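Local coordinates for TOG array regulator of axonemal microtubules protein 1 (Mus musculus, PDB 5DN7) that binds microtubules and promotes their polymerization through its HEAT-repeat TOG domains, of which this chain is TOG 2, and takes part in ciliogenesis and the control of cilium length, at residues I130-M135 with L170-S175; S145-N150 with V163-C168; G139-L144 with P181-D186. All blocks are in the same frame, centred on the assembly; numbering follows the deposited sequence.

How the contacts relate
Three consecutive helices, 121-138, 140-148 and 156-172, and the one after them, 180-187, supply all the segments. From the N terminus, helix 121-138 comes first; contact 1 closes a loop from it to the end of helix 156-172 and the turn after it. Contact 3 opens within that loop, at the start of helix 140-148, and closes beyond it on helix 180-187, so contacts 1 and 3 cross. Contact 2, the shortest closure, joins helix 140-148 to helix 156-172 within the spans of both others. Met-135, Leu-144 and Cys-166 run the three cores together, joining the predicted HEAT 6, 7 and 8 repeats of this TOG domain.

Contact 1: I130-M135 with L170-S175; sequences IFLKLM and LLTYPS
Tyr-173 reaches across to helix 121-138, and the hydroxyl end of its ring, OH, CZ and CE2, slants over Met-135 CB. Met-135 CB is 3.7 Å from Tyr-173 OH and 3.8 Å from Tyr-173 CE2. The sulfur lies farther along: Met-135 SD is 5.4 Å from the centroid of the Tyr-173 ring and 71° off its normal, a slanting Met-aromatic contact. In Met-135, chi2 at 173° keeps the chain straight beyond CG and leads its terminal methyl off Tyr-173, onto Ile-165 and Leu-144. The phenol oxygen comes down on the backbone, with Tyr-173 OH 3.4 Å from Met-135 C. A water bridges the same hydroxyl to the helix: it donates to Leu-132 O at 2.8 Å and lies 2.6 Å from Tyr-173 OH. On its own side, Thr-172 CG2 sits 3.6 Å above one face of the Tyr-173 ring, near the rim. Thr-172 meets Leu-132 more loosely, OG1 to CD2 at 4.1 Å, while its hydroxyl is bonded to Cys-168 O one turn back. Pro-140 of helix 140-148 also touches Tyr-173. The turn after helix 156-172, in predicted HEAT 7, thus packs on helix 121-138 of predicted HEAT 6, a junction of successive repeats in the TOG solenoid.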
ATOM      1  N   ILE A 130       2.795   7.045  -1.431  1.00 23.64           N
ATOM      2  CA  ILE A 130       3.247   6.764  -0.067  1.00 18.95           C
ATOM      3  C   ILE A 130       3.889   5.374   0.069  1.00 16.79           C
ATOM      4  O   ILE A 130       5.019   5.256   0.555  1.00 21.44           O
ATOM      5  CB  ILE A 130       2.104   6.908   0.943  1.00 18.46           C
ATOM      6  CG1 ILE A 130       1.708   8.377   1.047  1.00 19.78           C
ATOM      7  CG2 ILE A 130       2.559   6.455   2.308  1.00 15.32           C
ATOM      8  CD1 ILE A 130       0.288   8.597   1.473  1.00 20.03           C
ATOM      9  N   PHE A 131       3.192   4.324  -0.360  1.00 19.06           N
ATOM     10  CA  PHE A 131       3.737   2.975  -0.210  1.00 13.80           C
ATOM     11  C   PHE A 131       5.081   2.780  -0.950  1.00 20.74           C
ATOM     12  O   PHE A 131       5.953   2.076  -0.442  1.00 20.66           O
ATOM     13  CB  PHE A 131       2.722   1.917  -0.678  1.00 18.65           C
ATOM     14  CG  PHE A 131       1.658   1.598   0.345  1.00 22.04           C
ATOM     15  CD1 PHE A 131       1.991   0.969   1.532  1.00 23.45           C
ATOM     16  CD2 PHE A 131       0.325   1.930   0.120  1.00 23.38           C
ATOM     17  CE1 PHE A 131       1.022   0.680   2.481  1.00 24.49           C
ATOM     18  CE2 PHE A 131      -0.654   1.631   1.065  1.00 31.94           C
ATOM     19  CZ  PHE A 131      -0.298   1.006   2.254  1.00 24.60           C
ATOM     20  N   LEU A 132       5.244   3.391  -2.131  1.00 15.36           N
ATOM     21  CA  LEU A 132       6.500   3.249  -2.846  1.00 14.88           C
ATOM     22  C   LEU A 132       7.618   3.971  -2.115  1.00 23.39           C
ATOM     23  O   LEU A 132       8.755   3.460  -2.047  1.00 26.01           O
ATOM     24  CB  LEU A 132       6.390   3.764  -4.287  1.00 18.78           C
ATOM     25  CG  LEU A 132       5.621   2.792  -5.192  1.00 32.11           C
ATOM     26  CD1 LEU A 132       5.131   3.455  -6.494  1.00 38.64           C
ATOM     27  CD2 LEU A 132       6.479   1.568  -5.473  1.00 27.21           C
ATOM     28  N   LYS A 133       7.316   5.145  -1.558  1.00 19.75           N
ATOM     29  CA  LYS A 133       8.326   5.823  -0.738  1.00 17.69           C
ATOM     30  C   LYS A 133       8.747   4.940   0.465  1.00 23.31           C
ATOM     31  O   LYS A 133       9.953   4.751   0.736  1.00 22.58           O
ATOM     32  CB  LYS A 133       7.806   7.179  -0.257  1.00 23.88           C
ATOM     33  CG  LYS A 133       8.894   8.087   0.285  1.00 40.69           C
ATOM     34  CD  LYS A 133       9.938   8.364  -0.801  1.00 44.94           C
ATOM     35  CE  LYS A 133      11.052   9.285  -0.334  1.00 48.24           C
ATOM     36  NZ  LYS A 133      11.689   9.946  -1.534  1.00 54.32           N
ATOM     37  N   LEU A 134       7.745   4.396   1.163  1.00 16.32           N
ATOM     38  CA  LEU A 134       8.004   3.512   2.292  1.00 22.40           C
ATOM     39  C   LEU A 134       8.924   2.371   1.880  1.00 24.64           C
ATOM     40  O   LEU A 134       9.910   2.103   2.550  1.00 19.22           O
ATOM     41  CB  LEU A 134       6.710   2.938   2.875  1.00 18.20           C
ATOM     42  CG  LEU A 134       5.756   3.871   3.632  1.00 26.63           C
ATOM     43  CD1 LEU A 134       4.591   3.069   4.203  1.00 21.26           C
ATOM     44  CD2 LEU A 134       6.461   4.660   4.729  1.00 18.13           C
ATOM     45  N   MET A 135       8.602   1.709   0.773  1.00 22.81           N
ATOM     46  CA  MET A 135       9.435   0.597   0.322  1.00 24.90           C
ATOM     47  C   MET A 135      10.849   1.032  -0.001  1.00 24.91           C
ATOM     48  O   MET A 135      11.800   0.289   0.231  1.00 26.17           O
ATOM     49  CB  MET A 135       8.841  -0.068  -0.903  1.00 17.83           C
ATOM     50  CG  MET A 135       7.577  -0.793  -0.608  1.00 29.71           C
ATOM     51  SD  MET A 135       6.839  -1.362  -2.118  1.00 31.06           S
ATOM     52  CE  MET A 135       5.362  -2.013  -1.359  1.00 40.10           C
ATOM     53  N   LEU A 170       6.808  -6.240  -6.347  1.00 13.94           N
ATOM     54  CA  LEU A 170       7.574  -7.291  -6.985  1.00 14.54           C
ATOM     55  C   LEU A 170       8.003  -6.881  -8.394  1.00 22.45           C
ATOM     56  O   LEU A 170       8.954  -7.436  -8.934  1.00 17.60           O
ATOM     57  CB  LEU A 170       6.766  -8.582  -7.059  1.00 14.30           C
ATOM     58  CG  LEU A 170       6.529  -9.346  -5.759  1.00 21.55           C
ATOM     59  CD1 LEU A 170       5.207 -10.128  -5.854  1.00 17.71           C
ATOM     60  CD2 LEU A 170       7.723 -10.283  -5.510  1.00 14.96           C
ATOM     61  N   LEU A 171       7.290  -5.926  -8.984  1.00 20.59           N
ATOM     62  CA  LEU A 171       7.701  -5.394 -10.281  1.00 21.15           C
ATOM     63  C   LEU A 171       8.680  -4.206 -10.152  1.00 20.54           C
ATOM     64  O   LEU A 171       9.253  -3.766 -11.137  1.00 18.52           O
ATOM     65  CB  LEU A 171       6.470  -4.959 -11.103  1.00 19.01           C
ATOM     66  CG  LEU A 171       5.496  -6.003 -11.658  1.00 19.49           C
ATOM     67  CD1 LEU A 171       4.239  -5.346 -12.226  1.00 17.52           C
ATOM     68  CD2 LEU A 171       6.178  -6.840 -12.726  1.00 20.22           C
ATOM     69  N   THR A 172       8.839  -3.667  -8.954  1.00 19.52           N
ATOM     70  CA  THR A 172       9.724  -2.525  -8.765  1.00 19.67           C
ATOM     71  C   THR A 172      11.125  -2.931  -8.239  1.00 18.28           C
ATOM     72  O   THR A 172      12.120  -2.255  -8.508  1.00 18.25           O
ATOM     73  CB  THR A 172       9.083  -1.513  -7.794  1.00 20.09           C
ATOM     74  OG1 THR A 172       7.820  -1.115  -8.326  1.00 16.75           O
ATOM     75  CG2 THR A 172       9.966  -0.289  -7.575  1.00 17.54           C
ATOM     76  N   TYR A 173      11.182  -4.046  -7.518  1.00 18.24           N
ATOM     77  CA  TYR A 173      12.379  -4.473  -6.808  1.00 17.87           C
ATOM     78  C   TYR A 173      12.841  -5.839  -7.287  1.00 18.38           C
ATOM     79  O   TYR A 173      12.016  -6.677  -7.640  1.00 26.34           O
ATOM     80  CB  TYR A 173      12.112  -4.486  -5.298  1.00 18.34           C
ATOM     81  CG  TYR A 173      11.915  -3.098  -4.758  1.00 18.23           C
ATOM     82  CD1 TYR A 173      13.008  -2.288  -4.507  1.00 22.10           C
ATOM     83  CD2 TYR A 173      10.637  -2.570  -4.537  1.00 21.63           C
ATOM     84  CE1 TYR A 173      12.855  -1.004  -4.032  1.00 23.20           C
ATOM     85  CE2 TYR A 173      10.470  -1.267  -4.072  1.00 18.94           C
ATOM     86  CZ  TYR A 173      11.596  -0.495  -3.818  1.00 22.74           C
ATOM     87  OH  TYR A 173      11.493   0.797  -3.344  1.00 28.17           O
ATOM     88  N   PRO A 174      14.170  -6.076  -7.294  1.00 19.66           N
ATOM     89  CA  PRO A 174      14.706  -7.377  -7.725  1.00 20.39           C
ATOM     90  C   PRO A 174      14.271  -8.545  -6.820  1.00 22.21           C
ATOM     91  O   PRO A 174      13.925  -8.331  -5.666  1.00 19.39           O
ATOM     92  CB  PRO A 174      16.236  -7.175  -7.649  1.00 22.01           C
ATOM     93  CG  PRO A 174      16.434  -6.056  -6.683  1.00 21.98           C
ATOM     94  CD  PRO A 174      15.227  -5.161  -6.811  1.00 22.00           C
ATOM     95  N   SER A 175      14.312  -9.760  -7.355  1.00 22.10           N
ATOM     96  CA  SER A 175      13.890 -10.966  -6.648  1.00 26.78           C
ATOM     97  C   SER A 175      14.530 -11.159  -5.273  1.00 27.65           C
ATOM     98  O   SER A 175      13.883 -11.652  -4.340  1.00 25.14           O
ATOM     99  CB  SER A 175      14.201 -12.197  -7.497  1.00 31.26           C
ATOM    100  OG  SER A 175      13.268 -12.330  -8.550  1.00 47.63           O
TER
HETATM  101  O   HOH W   1       9.621   2.262  -4.416  1.00 40.26           O

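Contact 2: S145-N150 with V163-C168; sequences SLLLEN and VNICIC
Ile-165 and Cys-166, neighbours on helix 156-172, each take one leucine of helix 140-148, packing within the one repeat, predicted HEAT 7, that holds both helices. Val-163 directs its CB away from that helix and packs on Ala-201 and Ala-205 of helix 196-213. Ile-165 comes next, crossing Leu-147 at about a right angle. Leu-147 CD2 points its end at the flank of Ile-165 CG2, 3.4 Å away, tighter than usual for two carbons. The same Leu-147 CD2 lies 4.0 Å from Ile-165 CD1, so it touches both arms of the isoleucine. Leu-147 CG lies opposite the backbone N (chi1 -172°), which sends CD2 alone onto Ile-165. Cys-166 SG then rests against the branched end of Leu-148, 3.8 Å from Leu-148 CD2 and about as near to CG and CD1. Farther along, Cys-168 turns to Met-128 of helix 121-138. At the tail of the other segment, Leu-147 O takes two bonds from Asn-150, from N and from ND2 at 3.1 Å, both from the same face of the carbonyl plane. Between the segments no hydrogen bond forms: the four touching residues are buried, and the contact rests on dispersion and close fit.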
ATOM      1  N   SER A 145       5.197  -7.328   4.573  1.00 27.58           N
ATOM      2  CA  SER A 145       4.747  -8.235   5.649  1.00 37.51           C
ATOM      3  C   SER A 145       3.727  -7.532   6.565  1.00 33.05           C
ATOM      4  O   SER A 145       2.595  -8.075   6.870  1.00 39.29           O
ATOM      5  CB  SER A 145       5.945  -8.739   6.452  1.00 36.47           C
ATOM      6  OG  SER A 145       6.854  -9.415   5.593  1.00 36.45           O
ATOM      7  N   LEU A 146       4.110  -6.306   6.950  1.00 25.21           N
ATOM      8  CA  LEU A 146       3.179  -5.486   7.711  1.00 26.46           C
ATOM      9  C   LEU A 146       1.856  -5.394   6.960  1.00 27.14           C
ATOM     10  O   LEU A 146       0.808  -5.693   7.489  1.00 27.26           O
ATOM     11  CB  LEU A 146       3.739  -4.090   7.968  1.00 23.37           C
ATOM     12  CG  LEU A 146       5.029  -4.075   8.786  1.00 33.70           C
ATOM     13  CD1 LEU A 146       5.453  -2.648   9.143  1.00 35.76           C
ATOM     14  CD2 LEU A 146       4.856  -4.942  10.033  1.00 35.63           C
ATOM     15  N   LEU A 147       1.937  -5.027   5.691  1.00 27.95           N
ATOM     16  CA  LEU A 147       0.764  -4.778   4.875  1.00 22.73           C
ATOM     17  C   LEU A 147      -0.110  -6.005   4.681  1.00 22.32           C
ATOM     18  O   LEU A 147      -1.329  -5.904   4.646  1.00 16.40           O
ATOM     19  CB  LEU A 147       1.209  -4.240   3.519  1.00 20.96           C
ATOM     20  CG  LEU A 147       0.111  -3.743   2.599  1.00 26.99           C
ATOM     21  CD1 LEU A 147      -0.756  -2.692   3.332  1.00 19.48           C
ATOM     22  CD2 LEU A 147       0.748  -3.165   1.344  1.00 22.27           C
ATOM     23  N   LEU A 148       0.529  -7.163   4.582  1.00 17.87           N
ATOM     24  CA  LEU A 148      -0.148  -8.408   4.259  1.00 23.67           C
ATOM     25  C   LEU A 148      -0.926  -8.930   5.441  1.00 24.30           C
ATOM     26  O   LEU A 148      -1.861  -9.709   5.253  1.00 14.67           O
ATOM     27  CB  LEU A 148       0.842  -9.478   3.785  1.00 22.57           C
ATOM     28  CG  LEU A 148       1.094  -9.398   2.275  1.00 23.80           C
ATOM     29  CD1 LEU A 148       2.323 -10.222   1.845  1.00 27.84           C
ATOM     30  CD2 LEU A 148      -0.110  -9.879   1.556  1.00 21.22           C
ATOM     31  N   GLU A 149      -0.667  -8.475   6.642  1.00 20.69           N
ATOM     32  CA  GLU A 149      -1.554  -8.777   7.736  1.00 19.76           C
ATOM     33  C   GLU A 149      -2.986  -8.299   7.455  1.00 31.73           C
ATOM     34  O   GLU A 149      -3.911  -8.823   7.996  1.00 26.19           O
ATOM     35  CB  GLU A 149      -1.007  -8.258   9.061  1.00 28.23           C
ATOM     36  CG  GLU A 149       0.054  -9.176   9.654  1.00 45.81           C
ATOM     37  CD  GLU A 149       0.805  -8.618  10.855  1.00 61.87           C
ATOM     38  OE1 GLU A 149       0.183  -8.261  11.864  1.00 67.48           O
ATOM     39  OE2 GLU A 149       2.042  -8.565  10.815  1.00 67.74           O
ATOM     40  N   ASN A 150      -3.146  -7.358   6.530  1.00 22.93           N
ATOM     41  CA  ASN A 150      -4.465  -6.809   6.241  1.00 16.74           C
ATOM     42  C   ASN A 150      -5.218  -7.596   5.199  1.00 22.20           C
ATOM     43  O   ASN A 150      -6.250  -7.150   4.710  1.00 19.04           O
ATOM     44  CB  ASN A 150      -4.364  -5.365   5.793  1.00 22.63           C
ATOM     45  CG  ASN A 150      -3.900  -4.471   6.899  1.00 34.72           C
ATOM     46  OD1 ASN A 150      -4.715  -3.969   7.670  1.00 38.66           O
ATOM     47  ND2 ASN A 150      -2.578  -4.270   7.002  1.00 24.59           N
ATOM     48  N   VAL A 163      -3.080  -6.915  -2.319  1.00 17.53           N
ATOM     49  CA  VAL A 163      -2.473  -7.763  -3.337  1.00 20.65           C
ATOM     50  C   VAL A 163      -1.843  -6.916  -4.476  1.00 21.81           C
ATOM     51  O   VAL A 163      -0.725  -7.192  -4.926  1.00 16.39           O
ATOM     52  CB  VAL A 163      -3.486  -8.756  -3.939  1.00 15.99           C
ATOM     53  CG1 VAL A 163      -2.777  -9.712  -4.911  1.00 19.07           C
ATOM     54  CG2 VAL A 163      -4.167  -9.525  -2.851  1.00 12.66           C
ATOM     55  N   ASN A 164      -2.530  -5.865  -4.909  1.00 11.86           N
ATOM     56  CA  ASN A 164      -1.970  -5.064  -6.002  1.00 14.17           C
ATOM     57  C   ASN A 164      -0.682  -4.342  -5.605  1.00 16.59           C
ATOM     58  O   ASN A 164       0.219  -4.167  -6.425  1.00 17.40           O
ATOM     59  CB  ASN A 164      -2.981  -4.034  -6.518  1.00 12.09           C
ATOM     60  CG  ASN A 164      -4.053  -4.649  -7.424  1.00 21.61           C
ATOM     61  OD1 ASN A 164      -3.805  -5.604  -8.168  1.00 17.36           O
ATOM     62  ND2 ASN A 164      -5.255  -4.085  -7.365  1.00 14.00           N
ATOM     63  N   ILE A 165      -0.604  -3.912  -4.352  1.00 17.12           N
ATOM     64  CA  ILE A 165       0.598  -3.241  -3.860  1.00 16.68           C
ATOM     65  C   ILE A 165       1.752  -4.249  -3.778  1.00 14.09           C
ATOM     66  O   ILE A 165       2.913  -3.899  -4.037  1.00 13.44           O
ATOM     67  CB  ILE A 165       0.331  -2.566  -2.487  1.00 17.96           C
ATOM     68  CG1 ILE A 165      -0.576  -1.348  -2.678  1.00 19.96           C
ATOM     69  CG2 ILE A 165       1.618  -2.121  -1.809  1.00 13.31           C
ATOM     70  CD1 ILE A 165      -1.198  -0.837  -1.338  1.00 12.03           C
ATOM     71  N   CYS A 166       1.430  -5.498  -3.426  1.00 15.97           N
ATOM     72  CA  CYS A 166       2.425  -6.561  -3.528  1.00 17.03           C
ATOM     73  C   CYS A 166       2.938  -6.716  -4.978  1.00 17.04           C
ATOM     74  O   CYS A 166       4.165  -6.788  -5.212  1.00 17.99           O
ATOM     75  CB  CYS A 166       1.856  -7.889  -3.008  1.00 20.51           C
ATOM     76  SG  CYS A 166       1.613  -7.890  -1.214  1.00 19.80           S
ATOM     77  N   ILE A 167       2.017  -6.746  -5.944  1.00 17.28           N
ATOM     78  CA  ILE A 167       2.411  -6.858  -7.358  1.00 17.93           C
ATOM     79  C   ILE A 167       3.342  -5.721  -7.765  1.00 13.27           C
ATOM     80  O   ILE A 167       4.396  -5.920  -8.389  1.00 13.59           O
ATOM     81  CB  ILE A 167       1.197  -6.840  -8.300  1.00 13.89           C
ATOM     82  CG1 ILE A 167       0.305  -8.046  -8.048  1.00 18.15           C
ATOM     83  CG2 ILE A 167       1.650  -6.779  -9.793  1.00 13.07           C
ATOM     84  CD1 ILE A 167      -1.065  -7.930  -8.708  1.00 18.68           C
ATOM     85  N   CYS A 168       2.941  -4.520  -7.379  1.00 15.67           N
ATOM     86  CA  CYS A 168       3.710  -3.332  -7.656  1.00 17.69           C
ATOM     87  C   CYS A 168       5.150  -3.454  -7.102  1.00 17.94           C
ATOM     88  O   CYS A 168       6.151  -3.186  -7.798  1.00 13.96           O
ATOM     89  CB  CYS A 168       2.971  -2.137  -7.066  1.00 16.05           C
ATOM     90  SG  CYS A 168       3.814  -0.562  -7.238  1.00 30.63           S
TER

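Contact 3: G139-L144 with P181-D186; sequences GPQRVL and PKLSFD
Gln-141 and Leu-183 bury the largest areas here, with Lys-182 and Leu-144 as their partners, and together they join the start of helix 140-148 to helix 180-187. Gln-141 has its CG anti to the backbone N (chi1 -174°) and bends at chi2, which brings the flat amide over to the second helix. There the amide lies against CE of Lys-182: NE2 of Gln-141 is 4.0 Å from CE of Lys-182, and CD of the glutamine is 4.1 Å from the same carbon. From another direction, roughly at right angles, NE2 of Gln-141 approaches CD1 of Leu-183 to 4.3 Å, a looser contact. These are van der Waals contacts; OE1 accepts a hydrogen bond from the backbone N of Asp-179, just ahead of the second helix, and NE2 too has a hydrogen bond just outside the two segments. The glutamine is thus held to the chain leading into helix 180-187 as well as packed on its side.

Leu-183 is buried; its branched end reaches Leu-144. Its CD1 meets CD1 of Leu-144 at 4.0 Å, the two side chains slanting past each other, and Leu-170 of helix 156-172 also packs on it. Leu-144 continues the apolar layer to Cys-166 and Ser-169 of helix 156-172. Lys-182 marks the outer side: its chain is bent at chi3 (73°), which lays CE beside the glutamine amide. Within the second helix, Ser-184 OG returns a 2.9 Å hydrogen bond to Pro-181 O, a carbonyl that also accepts from Phe-185 N.

The axes of the short segments run 11.8 Å apart at 23°, nearly parallel. Corresponding first helices of consecutive predicted HEAT repeats, 7 and 8, stacked side by side in this way are characteristic of the HEAT-repeat solenoid from which TOG domains are built.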
ATOM      1  N   GLY A 139      12.805  -0.809   2.716  1.00 27.17           N
ATOM      2  CA  GLY A 139      12.847  -2.064   1.994  1.00 32.40           C
ATOM      3  C   GLY A 139      11.462  -2.668   1.818  1.00 28.20           C
ATOM      4  O   GLY A 139      10.619  -2.603   2.713  1.00 23.72           O
ATOM      5  N   PRO A 140      11.218  -3.241   0.636  1.00 26.28           N
ATOM      6  CA  PRO A 140       9.909  -3.771   0.220  1.00 17.00           C
ATOM      7  C   PRO A 140       9.387  -4.924   1.082  1.00 18.77           C
ATOM      8  O   PRO A 140       8.186  -4.978   1.358  1.00 24.08           O
ATOM      9  CB  PRO A 140      10.168  -4.251  -1.211  1.00 15.87           C
ATOM     10  CG  PRO A 140      11.677  -4.424  -1.304  1.00 17.04           C
ATOM     11  CD  PRO A 140      12.237  -3.357  -0.423  1.00 20.48           C
ATOM     12  N   GLN A 141      10.259  -5.829   1.511  1.00 24.51           N
ATOM     13  CA  GLN A 141       9.776  -6.995   2.245  1.00 25.63           C
ATOM     14  C   GLN A 141       9.125  -6.605   3.578  1.00 24.13           C
ATOM     15  O   GLN A 141       8.018  -7.054   3.871  1.00 27.18           O
ATOM     16  CB  GLN A 141      10.900  -8.007   2.469  1.00 26.40           C
ATOM     17  CG  GLN A 141      10.425  -9.325   3.101  1.00 29.63           C
ATOM     18  CD  GLN A 141       9.349 -10.002   2.270  1.00 35.87           C
ATOM     19  OE1 GLN A 141       9.636 -10.661   1.263  1.00 32.94           O
ATOM     20  NE2 GLN A 141       8.092  -9.811   2.667  1.00 38.67           N
ATOM     21  N   ARG A 142       9.796  -5.775   4.376  1.00 26.53           N
ATOM     22  CA  ARG A 142       9.199  -5.241   5.610  1.00 29.77           C
ATOM     23  C   ARG A 142       7.779  -4.659   5.393  1.00 20.45           C
ATOM     24  O   ARG A 142       6.781  -5.123   6.006  1.00 32.99           O
ATOM     25  CB  ARG A 142      10.112  -4.163   6.211  1.00 21.47           C
ATOM     26  CG  ARG A 142      11.001  -4.672   7.344  1.00 44.84           C
ATOM     27  CD  ARG A 142      11.570  -3.529   8.209  1.00 56.14           C
ATOM     28  NE  ARG A 142      10.684  -3.171   9.320  1.00 57.93           N
ATOM     29  CZ  ARG A 142      10.874  -2.129  10.130  1.00 56.01           C
ATOM     30  NH1 ARG A 142      11.922  -1.325   9.953  1.00 52.31           N
ATOM     31  NH2 ARG A 142      10.012  -1.884  11.112  1.00 49.05           N
ATOM     32  N   VAL A 143       7.713  -3.655   4.510  1.00 22.63           N
ATOM     33  CA  VAL A 143       6.449  -3.017   4.109  1.00 14.97           C
ATOM     34  C   VAL A 143       5.403  -4.079   3.794  1.00 21.12           C
ATOM     35  O   VAL A 143       4.307  -4.052   4.343  1.00 21.67           O
ATOM     36  CB  VAL A 143       6.617  -2.107   2.880  1.00 19.65           C
ATOM     37  CG1 VAL A 143       5.238  -1.622   2.361  1.00 23.13           C
ATOM     38  CG2 VAL A 143       7.505  -0.927   3.188  1.00 21.31           C
ATOM     39  N   LEU A 144       5.765  -5.047   2.952  1.00 17.13           N
ATOM     40  CA  LEU A 144       4.801  -6.042   2.510  1.00 21.10           C
ATOM     41  C   LEU A 144       4.337  -6.971   3.627  1.00 26.31           C
ATOM     42  O   LEU A 144       3.187  -7.375   3.620  1.00 24.83           O
ATOM     43  CB  LEU A 144       5.350  -6.878   1.353  1.00 23.32           C
ATOM     44  CG  LEU A 144       5.536  -6.211  -0.020  1.00 24.38           C
ATOM     45  CD1 LEU A 144       5.735  -7.253  -1.133  1.00 17.65           C
ATOM     46  CD2 LEU A 144       4.378  -5.286  -0.344  1.00 18.69           C
ATOM     47  N   PRO A 181       9.180 -17.563  -1.036  1.00 26.30           N
ATOM     48  CA  PRO A 181       8.310 -18.581  -0.418  1.00 25.77           C
ATOM     49  C   PRO A 181       7.352 -17.991   0.613  1.00 25.39           C
ATOM     50  O   PRO A 181       6.147 -18.265   0.599  1.00 21.58           O
ATOM     51  CB  PRO A 181       9.305 -19.534   0.267  1.00 25.49           C
ATOM     52  CG  PRO A 181      10.529 -19.447  -0.579  1.00 31.32           C
ATOM     53  CD  PRO A 181      10.594 -18.009  -1.074  1.00 25.32           C
ATOM     54  N   LYS A 182       7.898 -17.167   1.495  1.00 18.97           N
ATOM     55  CA  LYS A 182       7.096 -16.566   2.538  1.00 25.04           C
ATOM     56  C   LYS A 182       5.978 -15.778   1.888  1.00 25.72           C
ATOM     57  O   LYS A 182       4.811 -15.927   2.239  1.00 20.38           O
ATOM     58  CB  LYS A 182       7.948 -15.669   3.439  1.00 35.43           C
ATOM     59  CG  LYS A 182       7.181 -15.085   4.626  1.00 48.32           C
ATOM     60  CD  LYS A 182       8.113 -14.351   5.602  1.00 55.70           C
ATOM     61  CE  LYS A 182       8.593 -13.014   5.022  1.00 58.66           C
ATOM     62  NZ  LYS A 182       9.489 -12.261   5.970  1.00 58.58           N
ATOM     63  N   LEU A 183       6.361 -14.977   0.899  1.00 20.70           N
ATOM     64  CA  LEU A 183       5.446 -14.118   0.180  1.00 21.32           C
ATOM     65  C   LEU A 183       4.313 -14.942  -0.428  1.00 22.97           C
ATOM     66  O   LEU A 183       3.140 -14.631  -0.229  1.00 27.42           O
ATOM     67  CB  LEU A 183       6.208 -13.333  -0.892  1.00 21.48           C
ATOM     68  CG  LEU A 183       5.628 -12.014  -1.379  1.00 26.87           C
ATOM     69  CD1 LEU A 183       5.172 -11.147  -0.216  1.00 24.50           C
ATOM     70  CD2 LEU A 183       6.689 -11.279  -2.204  1.00 28.47           C
ATOM     71  N   SER A 184       4.645 -16.015  -1.134  1.00 16.07           N
ATOM     72  CA  SER A 184       3.601 -16.792  -1.784  1.00 20.00           C
ATOM     73  C   SER A 184       2.680 -17.495  -0.776  1.00 20.98           C
ATOM     74  O   SER A 184       1.492 -17.686  -1.055  1.00 22.68           O
ATOM     75  CB  SER A 184       4.204 -17.817  -2.733  1.00 20.57           C
ATOM     76  OG  SER A 184       5.048 -18.705  -2.044  1.00 27.04           O
ATOM     77  N   PHE A 185       3.216 -17.878   0.380  1.00 17.10           N
ATOM     78  CA  PHE A 185       2.365 -18.469   1.409  1.00 20.69           C
ATOM     79  C   PHE A 185       1.451 -17.434   2.024  1.00 17.00           C
ATOM     80  O   PHE A 185       0.320 -17.738   2.386  1.00 20.86           O
ATOM     81  CB  PHE A 185       3.204 -19.137   2.506  1.00 24.77           C
ATOM     82  CG  PHE A 185       3.599 -20.551   2.185  1.00 27.47           C
ATOM     83  CD1 PHE A 185       4.407 -20.833   1.098  1.00 26.84           C
ATOM     84  CD2 PHE A 185       3.170 -21.593   2.974  1.00 34.32           C
ATOM     85  CE1 PHE A 185       4.771 -22.128   0.788  1.00 27.80           C
ATOM     86  CE2 PHE A 185       3.547 -22.893   2.680  1.00 40.47           C
ATOM     87  CZ  PHE A 185       4.345 -23.152   1.578  1.00 35.54           C
ATOM     88  N   ASP A 186       1.950 -16.213   2.160  1.00 17.77           N
ATOM     89  CA  ASP A 186       1.150 -15.118   2.690  1.00 22.25           C
ATOM     90  C   ASP A 186       0.070 -14.690   1.690  1.00 24.42           C
ATOM     91  O   ASP A 186      -0.979 -14.180   2.083  1.00 21.43           O
ATOM     92  CB  ASP A 186       2.027 -13.905   3.045  1.00 30.13           C
ATOM     93  CG  ASP A 186       2.819 -14.094   4.342  1.00 40.62           C
ATOM     94  OD1 ASP A 186       2.491 -15.001   5.145  1.00 39.02           O
ATOM     95  OD2 ASP A 186       3.765 -13.299   4.573  1.00 42.01           O
TER